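Local coordinates for 3-hydroxyisobutyryl-CoA hydrolase (Mycobacterium thermoresistibile, PDB 4HDT), which probably hydrolyses 3-hydroxyisobutyryl-CoA to 3-hydroxyisobutyrate and coenzyme A, belongs to the crotonase-like family, and binds zinc ions in the crystal, at residues Ser32-His35 with Gly36-Thr39; Asn25-Lys28 with Ala29-Leu33; Ala87-Phe90 with Trp91-Tyr95; Ala75-His78 with Ser79-Asp83. One frame throughout, in Å; residues are numbered along the deposited sequence.

Contact 1 of 4, residues Ser32-His35 with Gly36-Thr39. With ZN (zinc ion), chain D; ACT (acetate ion), chain H.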
# COMPACT_ATOMS: atom_id res chain seq x y z
N SER A 32 -6.22 -6.32 -9.72
CA SER A 32 -4.88 -6.63 -9.21
C SER A 32 -3.78 -6.39 -10.28
O SER A 32 -4.00 -6.63 -11.46
CB SER A 32 -4.78 -8.01 -8.59
OG SER A 32 -5.01 -9.01 -9.52
N LEU A 33 -2.60 -5.95 -9.85
CA LEU A 33 -1.57 -5.46 -10.78
C LEU A 33 -0.69 -6.59 -11.28
O LEU A 33 -0.15 -7.38 -10.49
CB LEU A 33 -0.63 -4.46 -10.09
CG LEU A 33 -1.29 -3.26 -9.49
CD1 LEU A 33 -0.20 -2.41 -8.83
CD2 LEU A 33 -1.98 -2.45 -10.55
N THR A 34 -0.51 -6.60 -12.58
CA THR A 34 0.46 -7.47 -13.23
C THR A 34 1.70 -6.63 -13.58
O THR A 34 1.69 -5.39 -13.53
CB THR A 34 -0.09 -8.02 -14.56
OG1 THR A 34 -0.33 -6.95 -15.46
CG2 THR A 34 -1.38 -8.83 -14.36
N HIS A 35 2.74 -7.33 -14.00
CA HIS A 35 3.96 -6.63 -14.37
C HIS A 35 3.66 -5.76 -15.59
O HIS A 35 4.12 -4.62 -15.71
CB HIS A 35 5.04 -7.67 -14.62
CG HIS A 35 6.38 -7.09 -14.80
ND1 HIS A 35 7.47 -7.84 -15.18
CD2 HIS A 35 6.83 -5.82 -14.63
CE1 HIS A 35 8.53 -7.04 -15.26
NE2 HIS A 35 8.17 -5.82 -14.90
N GLY A 36 2.86 -6.30 -16.52
CA GLY A 36 2.44 -5.54 -17.68
C GLY A 36 1.71 -4.24 -17.39
O GLY A 36 1.95 -3.21 -18.03
N MET A 37 0.83 -4.28 -16.39
CA MET A 37 0.11 -3.06 -16.02
C MET A 37 1.04 -2.01 -15.45
O MET A 37 0.90 -0.80 -15.76
CB MET A 37 -1.00 -3.41 -15.00
CG MET A 37 -2.11 -4.30 -15.58
SD MET A 37 -3.14 -5.14 -14.36
CE MET A 37 -4.09 -3.81 -13.64
N VAL A 38 1.94 -2.44 -14.57
CA VAL A 38 2.99 -1.55 -14.04
C VAL A 38 3.81 -0.91 -15.15
O VAL A 38 4.01 0.31 -15.17
CB VAL A 38 3.86 -2.33 -13.01
CG1 VAL A 38 5.19 -1.66 -12.75
CG2 VAL A 38 3.07 -2.56 -11.73
N THR A 39 4.27 -1.70 -16.14
CA THR A 39 5.09 -1.10 -17.19
C THR A 39 4.30 -0.15 -18.11
O THR A 39 4.81 0.86 -18.55
CB THR A 39 5.83 -2.20 -17.98
OG1 THR A 39 4.88 -3.13 -18.47
CG2 THR A 39 6.75 -2.92 -17.11
ZN ZN D . 7.89 -9.74 -15.92
C ACT H . 3.65 -10.04 -11.61
O ACT H . 3.08 -10.03 -12.75
OXT ACT H . 4.83 -10.42 -11.46
CH3 ACT H . 2.89 -9.65 -10.36

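Contact 2 of 4, residues Asn25-Lys28 with Ala29-Leu33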
# COMPACT_ATOMS: atom_id res chain seq x y z
N ASN A 25 -7.77 -2.26 -15.42
CA ASN A 25 -8.88 -2.95 -16.11
C ASN A 25 -8.75 -4.47 -16.05
O ASN A 25 -8.73 -5.15 -17.08
CB ASN A 25 -8.99 -2.46 -17.56
CG ASN A 25 -10.21 -3.00 -18.28
OD1 ASN A 25 -11.31 -3.13 -17.68
ND2 ASN A 25 -10.03 -3.38 -19.53
N ARG A 26 -8.74 -5.00 -14.84
CA ARG A 26 -8.96 -6.42 -14.59
C ARG A 26 -10.06 -6.53 -13.52
O ARG A 26 -9.82 -6.98 -12.40
CB ARG A 26 -7.68 -7.10 -14.15
CG ARG A 26 -6.51 -6.86 -15.10
CD ARG A 26 -5.45 -7.94 -15.08
NE ARG A 26 -5.09 -8.35 -13.75
CZ ARG A 26 -4.64 -9.55 -13.40
NH1 ARG A 26 -4.33 -9.76 -12.13
NH2 ARG A 26 -4.43 -10.51 -14.31
N PRO A 27 -11.27 -6.08 -13.86
CA PRO A 27 -12.26 -5.98 -12.76
C PRO A 27 -12.66 -7.30 -12.09
O PRO A 27 -13.02 -7.29 -10.91
CB PRO A 27 -13.45 -5.31 -13.43
CG PRO A 27 -13.28 -5.54 -14.88
CD PRO A 27 -11.78 -5.51 -15.11
N LYS A 28 -12.59 -8.42 -12.82
CA LYS A 28 -12.90 -9.71 -12.20
C LYS A 28 -11.88 -10.07 -11.09
O LYS A 28 -12.24 -10.82 -10.18
CB LYS A 28 -13.02 -10.81 -13.25
CG LYS A 28 -14.23 -10.61 -14.15
CD LYS A 28 -14.28 -11.59 -15.31
CE LYS A 28 -15.45 -11.25 -16.22
NZ LYS A 28 -15.73 -12.36 -17.19
N ALA A 29 -10.68 -9.47 -11.13
CA ALA A 29 -9.62 -9.64 -10.12
C ALA A 29 -9.49 -8.38 -9.20
O ALA A 29 -8.45 -8.16 -8.57
CB ALA A 29 -8.27 -9.93 -10.78
N ILE A 30 -10.51 -7.54 -9.22
CA ILE A 30 -10.48 -6.24 -8.53
C ILE A 30 -9.21 -5.51 -8.91
O ILE A 30 -8.52 -4.88 -8.10
CB ILE A 30 -10.73 -6.32 -7.02
CG1 ILE A 30 -11.85 -7.33 -6.69
CG2 ILE A 30 -11.11 -4.95 -6.50
CD1 ILE A 30 -12.14 -7.42 -5.20
N ASN A 31 -8.92 -5.57 -10.20
CA ASN A 31 -7.84 -4.80 -10.80
C ASN A 31 -6.45 -5.09 -10.20
O ASN A 31 -5.56 -4.20 -10.23
CB ASN A 31 -8.19 -3.31 -10.78
CG ASN A 31 -9.52 -3.02 -11.46
OD1 ASN A 31 -9.79 -3.54 -12.56
ND2 ASN A 31 -10.31 -2.11 -10.88
N SER A 32 -6.22 -6.32 -9.72
CA SER A 32 -4.88 -6.63 -9.21
C SER A 32 -3.78 -6.39 -10.28
O SER A 32 -4.00 -6.63 -11.46
CB SER A 32 -4.78 -8.01 -8.59
OG SER A 32 -5.01 -9.01 -9.52
N LEU A 33 -2.60 -5.95 -9.85
CA LEU A 33 -1.57 -5.46 -10.78
C LEU A 33 -0.69 -6.59 -11.28
O LEU A 33 -0.15 -7.38 -10.49
CB LEU A 33 -0.63 -4.46 -10.09
CG LEU A 33 -1.29 -3.26 -9.49
CD1 LEU A 33 -0.20 -2.41 -8.83
CD2 LEU A 33 -1.98 -2.45 -10.55

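Contact 3 of 4, residues Ala87-Phe90 with Trp91-Tyr95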
# COMPACT_ATOMS: atom_id res chain seq x y z
N ALA A 87 9.48 -11.99 -9.67
CA ALA A 87 9.14 -11.17 -8.52
C ALA A 87 10.11 -9.99 -8.37
O ALA A 87 9.68 -8.85 -8.18
CB ALA A 87 9.09 -11.98 -7.23
N ARG A 88 11.40 -10.26 -8.42
CA ARG A 88 12.35 -9.16 -8.30
C ARG A 88 12.23 -8.13 -9.42
O ARG A 88 12.30 -6.91 -9.19
CB ARG A 88 13.77 -9.69 -8.20
CG ARG A 88 14.01 -10.43 -6.90
CD ARG A 88 15.49 -10.70 -6.72
NE ARG A 88 15.92 -11.68 -7.69
CZ ARG A 88 15.88 -13.00 -7.49
NH1 ARG A 88 15.48 -13.50 -6.33
NH2 ARG A 88 16.29 -13.80 -8.46
N ARG A 89 12.03 -8.58 -10.64
CA ARG A 89 11.91 -7.63 -11.72
C ARG A 89 10.63 -6.82 -11.57
O ARG A 89 10.61 -5.62 -11.84
CB ARG A 89 11.93 -8.32 -13.06
CG ARG A 89 12.00 -7.32 -14.21
CD ARG A 89 13.29 -6.47 -14.20
NE ARG A 89 13.05 -5.16 -14.78
CZ ARG A 89 13.99 -4.25 -15.07
NH1 ARG A 89 15.29 -4.51 -14.86
NH2 ARG A 89 13.63 -3.06 -15.59
N PHE A 90 9.55 -7.49 -11.19
CA PHE A 90 8.27 -6.82 -10.96
C PHE A 90 8.46 -5.71 -9.91
O PHE A 90 8.06 -4.57 -10.13
CB PHE A 90 7.17 -7.83 -10.53
CG PHE A 90 5.90 -7.17 -10.06
CD1 PHE A 90 5.03 -6.59 -10.95
CD2 PHE A 90 5.62 -7.10 -8.71
CE1 PHE A 90 3.85 -5.98 -10.54
CE2 PHE A 90 4.47 -6.48 -8.27
CZ PHE A 90 3.58 -5.89 -9.19
N TRP A 91 9.04 -6.08 -8.79
CA TRP A 91 9.21 -5.11 -7.69
C TRP A 91 10.15 -3.98 -8.13
O TRP A 91 9.93 -2.83 -7.75
CB TRP A 91 9.75 -5.80 -6.46
CG TRP A 91 8.78 -6.67 -5.76
CD1 TRP A 91 7.46 -6.46 -5.64
CD2 TRP A 91 9.06 -7.86 -5.05
NE1 TRP A 91 6.87 -7.46 -4.91
CE2 TRP A 91 7.85 -8.34 -4.52
CE3 TRP A 91 10.22 -8.59 -4.80
CZ2 TRP A 91 7.77 -9.53 -3.74
CZ3 TRP A 91 10.15 -9.75 -4.02
CH2 TRP A 91 8.94 -10.22 -3.52
N PHE A 92 11.20 -4.31 -8.86
CA PHE A 92 12.11 -3.28 -9.37
C PHE A 92 11.34 -2.22 -10.17
O PHE A 92 11.45 -1.02 -9.92
CB PHE A 92 13.21 -3.96 -10.20
CG PHE A 92 14.40 -3.10 -10.50
CD1 PHE A 92 14.45 -2.33 -11.62
CD2 PHE A 92 15.50 -3.13 -9.66
CE1 PHE A 92 15.57 -1.54 -11.90
CE2 PHE A 92 16.61 -2.36 -9.92
CZ PHE A 92 16.64 -1.55 -11.04
N ASP A 93 10.54 -2.64 -11.14
CA ASP A 93 9.75 -1.75 -11.97
C ASP A 93 8.62 -1.08 -11.18
O ASP A 93 8.33 0.10 -11.36
CB ASP A 93 9.19 -2.51 -13.18
CG ASP A 93 10.25 -2.87 -14.20
OD1 ASP A 93 11.32 -2.17 -14.30
OD2 ASP A 93 10.04 -3.85 -14.97
N GLU A 94 7.99 -1.84 -10.27
CA GLU A 94 6.88 -1.29 -9.51
C GLU A 94 7.35 -0.19 -8.56
O GLU A 94 6.71 0.86 -8.49
CB GLU A 94 6.18 -2.38 -8.70
CG GLU A 94 4.95 -1.90 -7.95
CD GLU A 94 4.35 -2.98 -7.09
OE1 GLU A 94 5.14 -3.75 -6.51
OE2 GLU A 94 3.11 -3.08 -6.97
N TYR A 95 8.45 -0.43 -7.88
CA TYR A 95 8.93 0.55 -6.90
C TYR A 95 9.46 1.78 -7.62
O TYR A 95 9.29 2.91 -7.15
CB TYR A 95 9.95 0.00 -5.92
CG TYR A 95 9.49 -1.18 -5.04
CD1 TYR A 95 8.20 -1.68 -5.09
CD2 TYR A 95 10.38 -1.80 -4.21
CE1 TYR A 95 7.81 -2.78 -4.34
CE2 TYR A 95 10.01 -2.89 -3.44
CZ TYR A 95 8.75 -3.41 -3.52
OH TYR A 95 8.47 -4.54 -2.77

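Contact 4 of 4, residues Ala75-His78 with Ser79-Asp83. With ZN (zinc ion), chain E.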
# COMPACT_ATOMS: atom_id res chain seq x y z
N ALA A 75 1.26 -14.73 -9.16
CA ALA A 75 2.52 -14.62 -9.89
C ALA A 75 3.73 -14.56 -8.94
O ALA A 75 4.81 -15.11 -9.24
CB ALA A 75 2.46 -13.39 -10.78
N ILE A 76 3.58 -13.89 -7.79
CA ILE A 76 4.66 -13.80 -6.81
C ILE A 76 4.89 -15.20 -6.24
O ILE A 76 6.02 -15.64 -6.05
CB ILE A 76 4.33 -12.80 -5.67
CG1 ILE A 76 4.19 -11.38 -6.27
CG2 ILE A 76 5.39 -12.86 -4.59
CD1 ILE A 76 5.48 -10.81 -6.81
N TYR A 77 3.79 -15.91 -6.01
CA TYR A 77 3.85 -17.26 -5.47
C TYR A 77 4.61 -18.17 -6.42
O TYR A 77 5.57 -18.84 -6.03
CB TYR A 77 2.43 -17.74 -5.20
CG TYR A 77 2.23 -19.19 -4.76
CD1 TYR A 77 2.71 -19.64 -3.53
CD2 TYR A 77 1.49 -20.07 -5.54
CE1 TYR A 77 2.50 -20.93 -3.10
CE2 TYR A 77 1.29 -21.37 -5.15
CZ TYR A 77 1.78 -21.80 -3.92
OH TYR A 77 1.57 -23.10 -3.53
N HIS A 78 4.23 -18.17 -7.69
CA HIS A 78 4.95 -19.02 -8.65
C HIS A 78 6.43 -18.65 -8.76
O HIS A 78 7.28 -19.54 -8.91
CB HIS A 78 4.26 -18.99 -10.01
CG HIS A 78 2.90 -19.62 -9.99
ND1 HIS A 78 2.04 -19.56 -11.06
CD2 HIS A 78 2.24 -20.30 -9.02
CE1 HIS A 78 0.91 -20.18 -10.76
NE2 HIS A 78 1.01 -20.63 -9.52
N SER A 79 6.74 -17.35 -8.67
CA SER A 79 8.14 -16.95 -8.73
C SER A 79 8.96 -17.36 -7.51
O SER A 79 10.11 -17.80 -7.62
CB SER A 79 8.24 -15.42 -8.94
OG SER A 79 9.57 -15.01 -9.12
N ALA A 80 8.37 -17.21 -6.33
CA ALA A 80 9.03 -17.58 -5.08
C ALA A 80 9.33 -19.07 -5.02
O ALA A 80 10.34 -19.46 -4.46
CB ALA A 80 8.19 -17.17 -3.87
N LYS A 81 8.47 -19.87 -5.62
CA LYS A 81 8.72 -21.33 -5.71
C LYS A 81 9.83 -21.67 -6.72
O LYS A 81 10.51 -22.70 -6.58
CB LYS A 81 7.40 -22.10 -5.95
CG LYS A 81 6.41 -21.99 -4.79
CD LYS A 81 5.31 -23.04 -4.82
CE LYS A 81 4.28 -22.79 -5.93
NZ LYS A 81 3.33 -23.95 -6.10
N ALA A 82 10.03 -20.79 -7.70
CA ALA A 82 11.09 -20.91 -8.70
C ALA A 82 12.32 -20.15 -8.20
O ALA A 82 12.64 -20.25 -7.03
CB ALA A 82 10.60 -20.36 -10.03
N ASP A 83 12.97 -19.33 -9.04
CA ASP A 83 14.18 -18.66 -8.60
C ASP A 83 13.99 -17.16 -8.25
O ASP A 83 14.97 -16.45 -8.03
CB ASP A 83 15.33 -18.90 -9.62
CG ASP A 83 15.30 -17.98 -10.82
OD1 ASP A 83 14.34 -17.21 -11.00
OD2 ASP A 83 16.27 -18.03 -11.63
ZN ZN E . 2.11 -18.73 -12.95

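Contact 1 of 4, residues Ser32-His35 with Gly36-Thr39
T34 and M37 hold each other in both directions at the start of helix 35-49. OG1 of T34 accepts the amide hydrogen of M37 N at 3.1 Å, with an angle of 155° at the hydrogen. A chi1 of 63° sets the hydroxyl between the backbone N and the carbonyl carbon, facing the first helical turn, whose amides lack acceptors earlier in the helix. In return the M37 side chain runs back past T34 at about a right angle, and its sulfur SD takes a weak hydrogen bond from T34 N at 3.5 Å. Two backbone bonds start the helix proper: V38 N donates to T34 O at 3.1 Å in an almost straight line, and T39 N to H35 O at 3.0 Å.

The apolar contacts are few. The bend of M37 at chi3 carries its methyl CE to within 4.0 Å of L33 CD2, the two chains crossing squarely. Further along the first turn, T39 CG2 lies obliquely by the H35 ring, 3.8 Å from CD2.

The imidazole of H35 serves a metal. ND1 binds zinc at 2.1 Å, with E86 as the other protein ligand, while NE2 is hydrogen-bonded to D93 of helix 85-103, so both ring nitrogens fix its rotation. H35 N gives its hydrogen to an acetate oxygen at 3.0 Å; the acetate probably comes from the crystallisation liquor. Here a capping box, with T34 as N-cap and a methionine sulfur as the returning acceptor, leads into the zinc site of H35 and E86.

Contact 2 of 4, residues Asn25-Lys28 with Ala29-Leu33
R26 O takes two backbone N-H groups from opposite faces of its carbonyl plane, A29 N at 2.9 Å and N31 N at 2.8 Å, while I30 N bonds to P27 O at 3.0 Å, and the chain curls back on itself. The side chain of N31 returns toward the same residue: its OD1 accepts from R26 N at 2.9 Å, the donor lying in the plane of the amide. P27 CD passes obliquely by that oxygen at 3.8 Å. On the far end of the amide, ND2 of N31 is held by the carbonyls of A62 and L67, so this buried group is satisfied at both atoms. I30 and N31 both have positive phi and form the middle of a type I' beta turn from A29 to S32, set in the loop that joins strand 19-24 to helix 35-49 of this crotonase-like domain. The turn presents S32 to the guanidinium of R26, which grips it side-on with two nitrogens. NE donates to S32 O at 3.1 Å and NH1 to S32 OG at 2.8 Å; a weaker bond also runs from NH1 to S32 O. A bend at chi3 (-46°) swings the group round to meet the serine, and A29 CB lies over one of its faces. The NH1 end also makes a salt bridge to D72, which ties the turn to the segment leading into helix 73-81.

Contact 3 of 4, residues Ala87-Phe90 with Trp91-Tyr95
D93 OD2 is gripped twice: by R89 NE, one helical turn earlier, and by H35 NE2 from helix 35-49. The R89 NE bond is long at 3.3 Å but fairly straight at 163°, and it meets the oxygen from above the carboxylate plane. R89 NH2 adds the closest charged approach, 2.8 Å to D93 OD1, though its poor angle makes it a weak hydrogen bond within the salt bridge. Two nitrogens thus meet two oxygens, but with the guanidinium and carboxylate planes 69° apart the pairing is twisted, not coplanar. The bend of R89 at chi2 (63°) turns its chain along the helix toward D93 and brings one face of the guanidinium over F92, whose CD1 sits 3.9 Å from the plane, over the centre of that group.

Deeper in, the W91 indole lies over A87. The methyl CB of A87 makes a CH-pi contact 4.2 Å from the centroid of the six-membered ring, and the hydroxyl of Y95, held by D150 and S296, stands over the opposite face from A87 O. F90 meets W91 obliquely, with its CD2 3.6 Å from W91 CD1. The outer end of the same phenyl ring lies against the E94 carboxylate, CE2 being 3.3 Å from OE1. Beneath these side chains the backbone bond from E94 N to F90 O spans only 2.7 Å.

The whole is a regular alpha helix with an i to i+4 salt bridge beside helix 35-49 and with F90, W91 and Y95 buried, and through D93 it supplies a second-shell residue to the zinc site of H35 and E86.

Contact 4 of 4, residues Ala75-His78 with Ser79-Asp83
At the C-terminal end of helix 73-81, Y77 and K81 pair across one turn on the surface. K81 N bonds back to Y77 O at 3.1 Å, and the lysine chain then turns over the tyrosine ring. Its bend at chi3 (-72°) brings CE over one face, 3.6 Å from the ring centroid and 24° off the normal, a CH-pi contact. From there NZ reaches the phenol oxygen OH at 3.2 Å, a weak hydrogen bond. The ring of Y77 also packs on V306, I309 and L313 of helix 303-313, so the lysine lies over a side chain already lodged between helices.

H78 points to a different side, where its ND1 binds a zinc ion at 2.1 Å. Its main-chain oxygen receives A82 N in a weak bond of 3.3 Å, and A82 N also bonds weakly to S79 O. A80 N to I76 O, at 2.8 Å, is firmer. S79 turns its OG to A87 N at the start of the next helix. The last turn of helix 73-81, held by weakening bonds, thus combines an i to i+4 lysine-tyrosine pair with a surface histidine, H78, that binds zinc.

Overall arrangement
Along the chain the order is contact 2, contact 1, contact 4, contact 3. Contacts 2 and 1 share S32 and L33 and run from the loop after strand 19-24 into helix 35-49, their centres about 10 Å apart. Contact 3, on helix 85-103, also has its centre about 10 Å from that of contact 1; a probable hydrogen bond between H35 and D93, with packing round it, joins them at the zinc site of H35 and E86. Contact 4, on helix 73-81, touches contact 3, centres about 13 Å apart, but not contacts 1 or 2, whose centres are about 16 and 20 Å away and nearest atoms about 7 Å. It carries another zinc, at H78. The four form a connected run in the crotonase-like domain.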